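Local atomic coordinates of putative NAD(P)H-flavin oxidoreductase (Streptococcus pyogenes serotype M1, PDB entry 2HAY), a protein that binds flavin mononucleotide and, as a member of the nitroreductase family, probably catalyses NAD(P)H-dependent reduction reactions. Residues 34-46 and 150-164. Sequence-based numbering, arbitrary orientation. Where two conformers were deposited one is given.
Sequences DLALILDAAWLSP and IALGNMMMTAALLGI. With FMN (flavin mononucleotide), chain F.
Where Ala42 meets Ala151 their CA atoms lie only 4.4 Å apart, and helices 34-43 and 150-162 run roughly antiparallel at 150°, their axes approaching to 7.9 Å and diverging toward Asp34 and Leu162. The small methyls of Ala42 and Ala151 permit this closeness. The Ala41 methyl points toward the other helix and packs on its Asn154-Thr158 turn, CB resting 3.3 Å from Thr158 OG1. Thr158 OG1 donates to Asn154 O at 2.8 Å, while Thr158 N reaches the same oxygen from the opposite face of the carbonyl plane; a buried hydroxyl is thus satisfied. Chi1 of -57° sets OG1 beside the backbone N and leaves CG2 anti to it, facing Leu37 and Ile38.

Ile38 is a knob in a hole formed by Met155, Thr158, Ala159 and Leu162. Its branches divide the work: CG2 lies against CG of Met155, a selenomethionine, the two side chains crossing at about a right angle, while Ile38 CD1 meets Ile164 CD1 tip to tip at 3.8 Å. Leu162 and Ile164 fill the wider end and lie on Asp34 CB and CG; Asp34 OD2 shares a water with Leu162 O. Gly163, with positive phi, ends the helix in a Schellman motif.

At the other end Ser45 OG lies 3.0 Å from Asn154 OD1 and 2.7 Å from Ala41 O, either of which could take its proton. Beyond it Ile150 CD1 and Pro46 lie close to the flavin C8M methyl, and Pro46 also meets the ribityl O3'. Arg19 and Gly171 of the second subunit hydrogen-bond this FMN, so its pocket spans the dimer interface, as in the nitroreductase family.

Phe56 of strand 54-59 packs on Ala42 and Ala151, strand 165-169 adjoins Ala159, and Arg213 NH2 of the second subunit donates a hydrogen bond to Leu44 O, placing this helix pair between sheet and dimer partner.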
ATOM      1  N   ASP B  34     -15.809  -3.436 -15.587  1.00 29.56           N
ATOM      2  CA  ASP B  34     -15.440  -3.436 -14.185  1.00 29.01           C
ATOM      3  C   ASP B  34     -13.956  -3.748 -13.999  1.00 28.80           C
ATOM      4  O   ASP B  34     -13.313  -3.082 -13.208  1.00 28.55           O
ATOM      5  CB  ASP B  34     -16.307  -4.392 -13.376  1.00 29.51           C
ATOM      6  CG  ASP B  34     -17.735  -3.864 -13.155  1.00 30.04           C
ATOM      7  OD1 ASP B  34     -18.074  -2.767 -13.642  1.00 30.50           O
ATOM      8  OD2 ASP B  34     -18.531  -4.558 -12.491  1.00 31.49           O
ATOM      9  N   LEU B  35     -13.422  -4.734 -14.729  1.00 27.71           N
ATOM     10  CA  LEU B  35     -12.003  -5.038 -14.669  1.00 27.60           C
ATOM     11  C   LEU B  35     -11.149  -3.840 -15.134  1.00 26.71           C
ATOM     12  O   LEU B  35     -10.148  -3.513 -14.513  1.00 26.43           O
ATOM     13  CB  LEU B  35     -11.680  -6.319 -15.482  1.00 27.44           C
ATOM     14  CG  LEU B  35     -10.222  -6.801 -15.420  1.00 28.58           C
ATOM     15  CD1 LEU B  35      -9.948  -7.433 -14.042  1.00 30.53           C
ATOM     16  CD2 LEU B  35      -9.876  -7.787 -16.574  1.00 27.98           C
ATOM     17  N   ALA B  36     -11.554  -3.206 -16.233  1.00 26.07           N
ATOM     18  CA  ALA B  36     -10.857  -2.039 -16.747  1.00 26.46           C
ATOM     19  C   ALA B  36     -10.779  -0.892 -15.710  1.00 26.65           C
ATOM     20  O   ALA B  36      -9.716  -0.302 -15.510  1.00 27.58           O
ATOM     21  CB  ALA B  36     -11.495  -1.567 -18.048  1.00 25.89           C
ATOM     22  N   LEU B  37     -11.890  -0.584 -15.051  1.00 26.60           N
ATOM     23  CA  LEU B  37     -11.908   0.434 -14.002  1.00 25.92           C
ATOM     24  C   LEU B  37     -10.987   0.068 -12.851  1.00 25.52           C
ATOM     25  O   LEU B  37     -10.258   0.930 -12.370  1.00 26.75           O
ATOM     26  CB  LEU B  37     -13.322   0.691 -13.491  1.00 25.80           C
ATOM     27  CG  LEU B  37     -13.517   1.846 -12.505  1.00 25.70           C
ATOM     28  CD1 LEU B  37     -13.029   3.179 -13.079  1.00 24.12           C
ATOM     29  CD2 LEU B  37     -15.009   1.930 -12.181  1.00 27.30           C
ATOM     30  N   ILE B  38     -10.997  -1.190 -12.436  1.00 24.54           N
ATOM     31  CA  ILE B  38     -10.125  -1.648 -11.362  1.00 24.83           C
ATOM     32  C   ILE B  38      -8.636  -1.485 -11.719  1.00 25.33           C
ATOM     33  O   ILE B  38      -7.827  -1.036 -10.887  1.00 24.68           O
ATOM     34  CB  ILE B  38     -10.434  -3.131 -10.955  1.00 24.96           C
ATOM     35  CG1 ILE B  38     -11.800  -3.239 -10.243  1.00 24.20           C
ATOM     36  CG2 ILE B  38      -9.306  -3.698 -10.038  1.00 24.67           C
ATOM     37  CD1 ILE B  38     -12.346  -4.714 -10.119  1.00 23.51           C
ATOM     38  N   LEU B  39      -8.293  -1.818 -12.964  1.00 25.39           N
ATOM     39  CA  LEU B  39      -6.936  -1.681 -13.439  1.00 25.42           C
ATOM     40  C   LEU B  39      -6.533  -0.209 -13.601  1.00 25.58           C
ATOM     41  O   LEU B  39      -5.384   0.154 -13.361  1.00 25.95           O
ATOM     42  CB  LEU B  39      -6.750  -2.456 -14.739  1.00 25.64           C
ATOM     43  CG  LEU B  39      -6.652  -3.970 -14.595  1.00 25.09           C
ATOM     44  CD1 LEU B  39      -6.740  -4.563 -15.994  1.00 25.33           C
ATOM     45  CD2 LEU B  39      -5.328  -4.342 -13.934  1.00 28.32           C
ATOM     46  N   ASP B  40      -7.483   0.627 -14.012  1.00 26.47           N
ATOM     47  CA  ASP B  40      -7.294   2.085 -14.066  1.00 26.53           C
ATOM     48  C   ASP B  40      -6.975   2.646 -12.682  1.00 26.18           C
ATOM     49  O   ASP B  40      -6.174   3.561 -12.576  1.00 26.46           O
ATOM     50  CB  ASP B  40      -8.536   2.756 -14.604  1.00 26.91           C
ATOM     51  CG  ASP B  40      -8.508   2.915 -16.127  1.00 30.14           C
ATOM     52  OD1 ASP B  40      -9.480   3.476 -16.657  1.00 31.96           O
ATOM     53  OD2 ASP B  40      -7.529   2.494 -16.794  1.00 30.31           O
ATOM     54  N   ALA B  41      -7.555   2.051 -11.633  1.00 25.25           N
ATOM     55  CA  ALA B  41      -7.281   2.445 -10.247  1.00 25.88           C
ATOM     56  C   ALA B  41      -5.817   2.200  -9.856  1.00 25.61           C
ATOM     57  O   ALA B  41      -5.194   3.030  -9.190  1.00 25.78           O
ATOM     58  CB  ALA B  41      -8.249   1.724  -9.261  1.00 24.60           C
ATOM     59  N   ALA B  42      -5.269   1.061 -10.287  1.00 26.01           N
ATOM     60  CA  ALA B  42      -3.844   0.744 -10.088  1.00 25.23           C
ATOM     61  C   ALA B  42      -2.961   1.677 -10.917  1.00 25.57           C
ATOM     62  O   ALA B  42      -2.018   2.291 -10.423  1.00 25.43           O
ATOM     63  CB  ALA B  42      -3.594  -0.711 -10.458  1.00 25.11           C
ATOM     64  N   TRP B  43      -3.274   1.797 -12.198  1.00 26.51           N
ATOM     65  CA  TRP B  43      -2.473   2.605 -13.103  1.00 25.89           C
ATOM     66  C   TRP B  43      -2.367   4.060 -12.650  1.00 25.93           C
ATOM     67  O   TRP B  43      -1.308   4.670 -12.777  1.00 26.46           O
ATOM     68  CB  TRP B  43      -3.092   2.534 -14.497  1.00 26.70           C
ATOM     69  CG  TRP B  43      -2.487   3.441 -15.527  1.00 26.26           C
ATOM     70  CD1 TRP B  43      -1.179   3.490 -15.921  1.00 29.05           C
ATOM     71  CD2 TRP B  43      -3.181   4.404 -16.325  1.00 28.47           C
ATOM     72  NE1 TRP B  43      -1.011   4.445 -16.913  1.00 28.58           N
ATOM     73  CE2 TRP B  43      -2.225   5.014 -17.181  1.00 27.03           C
ATOM     74  CE3 TRP B  43      -4.524   4.810 -16.404  1.00 28.58           C
ATOM     75  CZ2 TRP B  43      -2.569   6.013 -18.105  1.00 29.08           C
ATOM     76  CZ3 TRP B  43      -4.870   5.808 -17.311  1.00 29.76           C
ATOM     77  CH2 TRP B  43      -3.890   6.404 -18.156  1.00 29.63           C
ATOM     78  N   LEU B  44      -3.483   4.615 -12.174  1.00 26.33           N
ATOM     79  CA  LEU B  44      -3.603   6.026 -11.750  1.00 25.01           C
ATOM     80  C   LEU B  44      -3.168   6.305 -10.321  1.00 24.84           C
ATOM     81  O   LEU B  44      -3.145   7.473  -9.903  1.00 23.76           O
ATOM     82  CB  LEU B  44      -5.041   6.508 -11.920  1.00 24.90           C
ATOM     83  CG  LEU B  44      -5.384   6.687 -13.408  1.00 27.91           C
ATOM     84  CD1 LEU B  44      -6.813   7.093 -13.657  1.00 26.42           C
ATOM     85  CD2 LEU B  44      -4.426   7.683 -14.003  1.00 28.57           C
ATOM     86  N   SER B  45      -2.833   5.243  -9.589  1.00 24.18           N
ATOM     87  CA  SER B  45      -2.272   5.361  -8.244  1.00 25.12           C
ATOM     88  C   SER B  45      -0.974   6.163  -8.193  1.00 24.41           C
ATOM     89  O   SER B  45      -0.167   6.097  -9.112  1.00 24.88           O
ATOM     90  CB  SER B  45      -1.984   3.991  -7.621  1.00 23.72           C
ATOM     91  OG  SER B  45      -3.175   3.295  -7.385  1.00 26.39           O
ATOM     92  N   PRO B  46      -0.757   6.899  -7.089  1.00 24.53           N
ATOM     93  CA  PRO B  46       0.526   7.559  -6.940  1.00 24.36           C
ATOM     94  C   PRO B  46       1.632   6.588  -6.539  1.00 24.43           C
ATOM     95  O   PRO B  46       1.393   5.584  -5.856  1.00 24.85           O
ATOM     96  CB  PRO B  46       0.250   8.592  -5.844  1.00 23.30           C
ATOM     97  CG  PRO B  46      -0.773   7.877  -4.959  1.00 24.05           C
ATOM     98  CD  PRO B  46      -1.667   7.192  -5.957  1.00 24.36           C
ATOM     99  N   ILE B 150      -0.092   0.457  -2.446  1.00 24.92           N
ATOM    100  CA  ILE B 150      -1.042   1.579  -2.686  1.00 25.15           C
ATOM    101  C   ILE B 150      -2.100   1.197  -3.759  1.00 26.99           C
ATOM    102  O   ILE B 150      -3.333   1.409  -3.575  1.00 26.93           O
ATOM    103  CB  ILE B 150      -0.314   2.893  -3.099  1.00 26.98           C
ATOM    104  CG1 ILE B 150       0.777   3.261  -2.076  1.00 25.65           C
ATOM    105  CG2 ILE B 150      -1.334   4.045  -3.370  1.00 23.88           C
ATOM    106  CD1 ILE B 150       1.594   4.520  -2.405  1.00 25.44           C
ATOM    107  N   ALA B 151      -1.602   0.643  -4.868  1.00 25.92           N
ATOM    108  CA  ALA B 151      -2.413   0.169  -5.985  1.00 26.63           C
ATOM    109  C   ALA B 151      -3.287  -0.977  -5.523  1.00 26.64           C
ATOM    110  O   ALA B 151      -4.461  -1.020  -5.850  1.00 27.07           O
ATOM    111  CB  ALA B 151      -1.523  -0.290  -7.152  1.00 24.81           C
ATOM    112  N   LEU B 152      -2.720  -1.885  -4.739  1.00 26.58           N
ATOM    113  CA  LEU B 152      -3.508  -2.950  -4.157  1.00 27.08           C
ATOM    114  C   LEU B 152      -4.734  -2.395  -3.438  1.00 27.83           C
ATOM    115  O   LEU B 152      -5.864  -2.872  -3.638  1.00 28.51           O
ATOM    116  CB  LEU B 152      -2.654  -3.773  -3.204  1.00 26.96           C
ATOM    117  CG  LEU B 152      -3.250  -5.086  -2.718  1.00 25.87           C
ATOM    118  CD1 LEU B 152      -3.435  -6.061  -3.902  1.00 24.12           C
ATOM    119  CD2 LEU B 152      -2.284  -5.634  -1.691  1.00 23.21           C
ATOM    120  N   GLY B 153      -4.497  -1.399  -2.590  1.00 27.93           N
ATOM    121  CA  GLY B 153      -5.546  -0.708  -1.875  1.00 28.41           C
ATOM    122  C   GLY B 153      -6.579  -0.068  -2.792  1.00 28.71           C
ATOM    123  O   GLY B 153      -7.784  -0.225  -2.575  1.00 28.03           O
ATOM    124  N   ASN B 154      -6.108   0.666  -3.804  1.00 28.55           N
ATOM    125  CA  ASN B 154      -7.026   1.337  -4.717  1.00 28.48           C
ATOM    126  C   ASN B 154      -7.852   0.360  -5.524  1.00 27.36           C
ATOM    127  O   ASN B 154      -9.031   0.587  -5.739  1.00 27.19           O
ATOM    128  CB  ASN B 154      -6.294   2.339  -5.624  1.00 28.63           C
ATOM    129  CG  ASN B 154      -5.879   3.591  -4.866  1.00 31.20           C
ATOM    130  OD1 ASN B 154      -4.741   4.070  -4.975  1.00 31.96           O
ATOM    131  ND2 ASN B 154      -6.798   4.115  -4.069  1.00 35.25           N
HETATM  132  N   MSE B 155      -7.231  -0.727  -5.969  1.00 27.04           N
HETATM  133  CA  MSE B 155      -7.964  -1.786  -6.669  1.00 27.07           C
HETATM  134  C   MSE B 155      -9.081  -2.399  -5.826  1.00 26.16           C
HETATM  135  O   MSE B 155     -10.193  -2.559  -6.303  1.00 26.34           O
HETATM  136  CB  MSE B 155      -7.007  -2.872  -7.165  1.00 26.57           C
HETATM  137  CG  MSE B 155      -6.238  -2.414  -8.382  1.00 27.44           C
HETATM  138 SE   MSE B 155      -5.390  -3.886  -9.308  0.65 28.43          SE
HETATM  139  CE  MSE B 155      -3.933  -4.229  -8.099  1.00 25.72           C
HETATM  140  N   MSE B 156      -8.756  -2.753  -4.587  1.00 26.29           N
HETATM  141  CA  MSE B 156      -9.695  -3.373  -3.663  1.00 27.17           C
HETATM  142  C   MSE B 156     -10.853  -2.473  -3.263  1.00 27.10           C
HETATM  143  O   MSE B 156     -11.957  -2.971  -3.099  1.00 27.84           O
HETATM  144  CB  MSE B 156      -8.985  -3.859  -2.410  1.00 26.34           C
HETATM  145  CG  MSE B 156      -8.096  -5.100  -2.663  1.00 28.86           C
HETATM  146 SE   MSE B 156      -7.523  -5.844  -0.964  0.60 30.05          SE
HETATM  147  CE  MSE B 156      -6.377  -4.383  -0.434  1.00 31.35           C
HETATM  148  N   MSE B 157     -10.599  -1.172  -3.096  0.50 27.21           N
HETATM  149  CA  MSE B 157     -11.668  -0.199  -2.816  0.50 27.33           C
HETATM  150  C   MSE B 157     -12.597  -0.015  -4.018  0.50 27.10           C
HETATM  151  O   MSE B 157     -13.831  -0.010  -3.873  0.50 27.25           O
HETATM  152  CB  MSE B 157     -11.107   1.161  -2.362  0.50 27.26           C
HETATM  153  CG  MSE B 157     -12.200   2.193  -2.033  0.50 26.37           C
HETATM  154 SE   MSE B 157     -13.411   1.587  -0.615  0.32 28.79          SE
HETATM  155  CE  MSE B 157     -12.183   1.913   0.856  0.50 28.74           C
ATOM    156  N   THR B 158     -11.995   0.141  -5.192  1.00 27.40           N
ATOM    157  CA  THR B 158     -12.730   0.186  -6.452  1.00 26.62           C
ATOM    158  C   THR B 158     -13.584  -1.077  -6.630  1.00 26.13           C
ATOM    159  O   THR B 158     -14.768  -0.959  -6.844  1.00 25.88           O
ATOM    160  CB  THR B 158     -11.761   0.389  -7.636  1.00 27.26           C
ATOM    161  OG1 THR B 158     -11.012   1.586  -7.401  1.00 27.00           O
ATOM    162  CG2 THR B 158     -12.525   0.526  -8.973  1.00 26.18           C
ATOM    163  N   ALA B 159     -12.990  -2.274  -6.488  1.00 25.66           N
ATOM    164  CA  ALA B 159     -13.765  -3.516  -6.469  1.00 25.14           C
ATOM    165  C   ALA B 159     -14.917  -3.486  -5.456  1.00 24.51           C
ATOM    166  O   ALA B 159     -16.027  -3.843  -5.786  1.00 24.87           O
ATOM    167  CB  ALA B 159     -12.849  -4.741  -6.218  1.00 24.00           C
ATOM    168  N   ALA B 160     -14.650  -3.035  -4.231  1.00 25.24           N
ATOM    169  CA  ALA B 160     -15.657  -3.038  -3.182  1.00 25.42           C
ATOM    170  C   ALA B 160     -16.861  -2.153  -3.541  1.00 25.98           C
ATOM    171  O   ALA B 160     -17.995  -2.572  -3.376  1.00 26.73           O
ATOM    172  CB  ALA B 160     -15.051  -2.610  -1.859  1.00 25.14           C
ATOM    173  N   LEU B 161     -16.586  -0.956  -4.064  1.00 25.63           N
ATOM    174  CA  LEU B 161     -17.602  -0.007  -4.532  1.00 25.51           C
ATOM    175  C   LEU B 161     -18.440  -0.571  -5.687  1.00 25.99           C
ATOM    176  O   LEU B 161     -19.600  -0.193  -5.881  1.00 25.66           O
ATOM    177  CB  LEU B 161     -16.946   1.313  -4.946  1.00 24.86           C
ATOM    178  CG  LEU B 161     -16.434   2.174  -3.802  1.00 24.96           C
ATOM    179  CD1 LEU B 161     -15.346   3.152  -4.295  1.00 26.25           C
ATOM    180  CD2 LEU B 161     -17.551   2.948  -3.065  1.00 22.44           C
ATOM    181  N   LEU B 162     -17.839  -1.507  -6.411  1.00 26.58           N
ATOM    182  CA  LEU B 162     -18.477  -2.185  -7.508  1.00 26.88           C
ATOM    183  C   LEU B 162     -19.217  -3.460  -7.061  1.00 26.67           C
ATOM    184  O   LEU B 162     -19.947  -4.057  -7.842  1.00 27.38           O
ATOM    185  CB  LEU B 162     -17.412  -2.506  -8.561  1.00 26.31           C
ATOM    186  CG  LEU B 162     -16.917  -1.318  -9.402  1.00 26.94           C
ATOM    187  CD1 LEU B 162     -15.839  -1.822 -10.361  1.00 23.39           C
ATOM    188  CD2 LEU B 162     -18.083  -0.631 -10.180  1.00 24.60           C
ATOM    189  N   GLY B 163     -19.047  -3.861  -5.806  1.00 26.05           N
ATOM    190  CA  GLY B 163     -19.633  -5.117  -5.316  1.00 24.70           C
ATOM    191  C   GLY B 163     -18.816  -6.343  -5.650  1.00 25.36           C
ATOM    192  O   GLY B 163     -19.290  -7.458  -5.525  1.00 24.87           O
ATOM    193  N   ILE B 164     -17.566  -6.127  -6.068  1.00 26.03           N
ATOM    194  CA  ILE B 164     -16.670  -7.195  -6.459  1.00 25.93           C
ATOM    195  C   ILE B 164     -15.836  -7.562  -5.230  1.00 26.37           C
ATOM    196  O   ILE B 164     -15.249  -6.694  -4.586  1.00 25.07           O
ATOM    197  CB  ILE B 164     -15.787  -6.763  -7.666  1.00 25.50           C
ATOM    198  CG1 ILE B 164     -16.668  -6.578  -8.907  1.00 23.70           C
ATOM    199  CG2 ILE B 164     -14.627  -7.751  -7.904  1.00 25.52           C
ATOM    200  CD1 ILE B 164     -15.950  -5.897 -10.065  1.00 22.83           C
TER
HETATM  201  N1  FMN F 702       4.967  14.326  -2.980  1.00 35.18           N
HETATM  202  C2  FMN F 702       5.717  15.262  -2.272  1.00 36.04           C
HETATM  203  O2  FMN F 702       5.656  16.474  -2.537  1.00 37.27           O
HETATM  204  N3  FMN F 702       6.565  14.861  -1.257  1.00 35.30           N
HETATM  205  C4  FMN F 702       6.721  13.528  -0.908  1.00 35.86           C
HETATM  206  O4  FMN F 702       7.808  13.165  -0.433  1.00 34.02           O
HETATM  207  C4A FMN F 702       5.962  12.570  -1.605  1.00 37.20           C
HETATM  208  N5  FMN F 702       6.107  11.210  -1.271  1.00 37.47           N
HETATM  209  C5A FMN F 702       5.349  10.223  -1.908  1.00 36.43           C
HETATM  210  C6  FMN F 702       5.472   8.895  -1.518  1.00 34.55           C
HETATM  211  C7  FMN F 702       4.737   7.889  -2.141  1.00 35.72           C
HETATM  212  C7M FMN F 702       4.436   6.650  -1.322  1.00 29.29           C
HETATM  213  C8  FMN F 702       3.861   8.250  -3.184  1.00 35.69           C
HETATM  214  C8M FMN F 702       2.671   7.378  -3.440  1.00 29.74           C
HETATM  215  C9  FMN F 702       3.745   9.591  -3.584  1.00 35.29           C
HETATM  216  C9A FMN F 702       4.473  10.595  -2.939  1.00 36.87           C
HETATM  217  N10 FMN F 702       4.337  11.960  -3.299  1.00 37.77           N
HETATM  218  C10 FMN F 702       5.074  12.964  -2.639  1.00 36.79           C
HETATM  219  C1' FMN F 702       3.573  12.300  -4.548  1.00 39.81           C
HETATM  220  C2' FMN F 702       4.256  11.832  -5.845  1.00 42.02           C
HETATM  221  O2' FMN F 702       5.323  12.695  -6.212  1.00 43.71           O
HETATM  222  C3' FMN F 702       3.175  11.797  -6.929  1.00 42.24           C
HETATM  223  O3' FMN F 702       2.280  10.780  -6.550  1.00 44.36           O
HETATM  224  C4' FMN F 702       3.629  11.559  -8.378  1.00 41.48           C
HETATM  225  O4' FMN F 702       4.362  12.662  -8.884  1.00 42.08           O
HETATM  226  C5' FMN F 702       2.405  11.252  -9.263  1.00 39.73           C
HETATM  227  O5' FMN F 702       1.564  12.388  -9.471  1.00 36.17           O
HETATM  228  P   FMN F 702       0.066  12.588  -8.873  1.00 29.42           P
HETATM  229  O1P FMN F 702      -0.092  14.035  -8.495  1.00 26.93           O
HETATM  230  O2P FMN F 702      -0.229  11.724  -7.679  1.00 29.42           O
HETATM  231  O3P FMN F 702      -0.933  12.268  -9.923  1.00 33.96           O
HETATM  232  O   HOH W   1     -19.619  -5.786 -10.238  1.00 29.48           O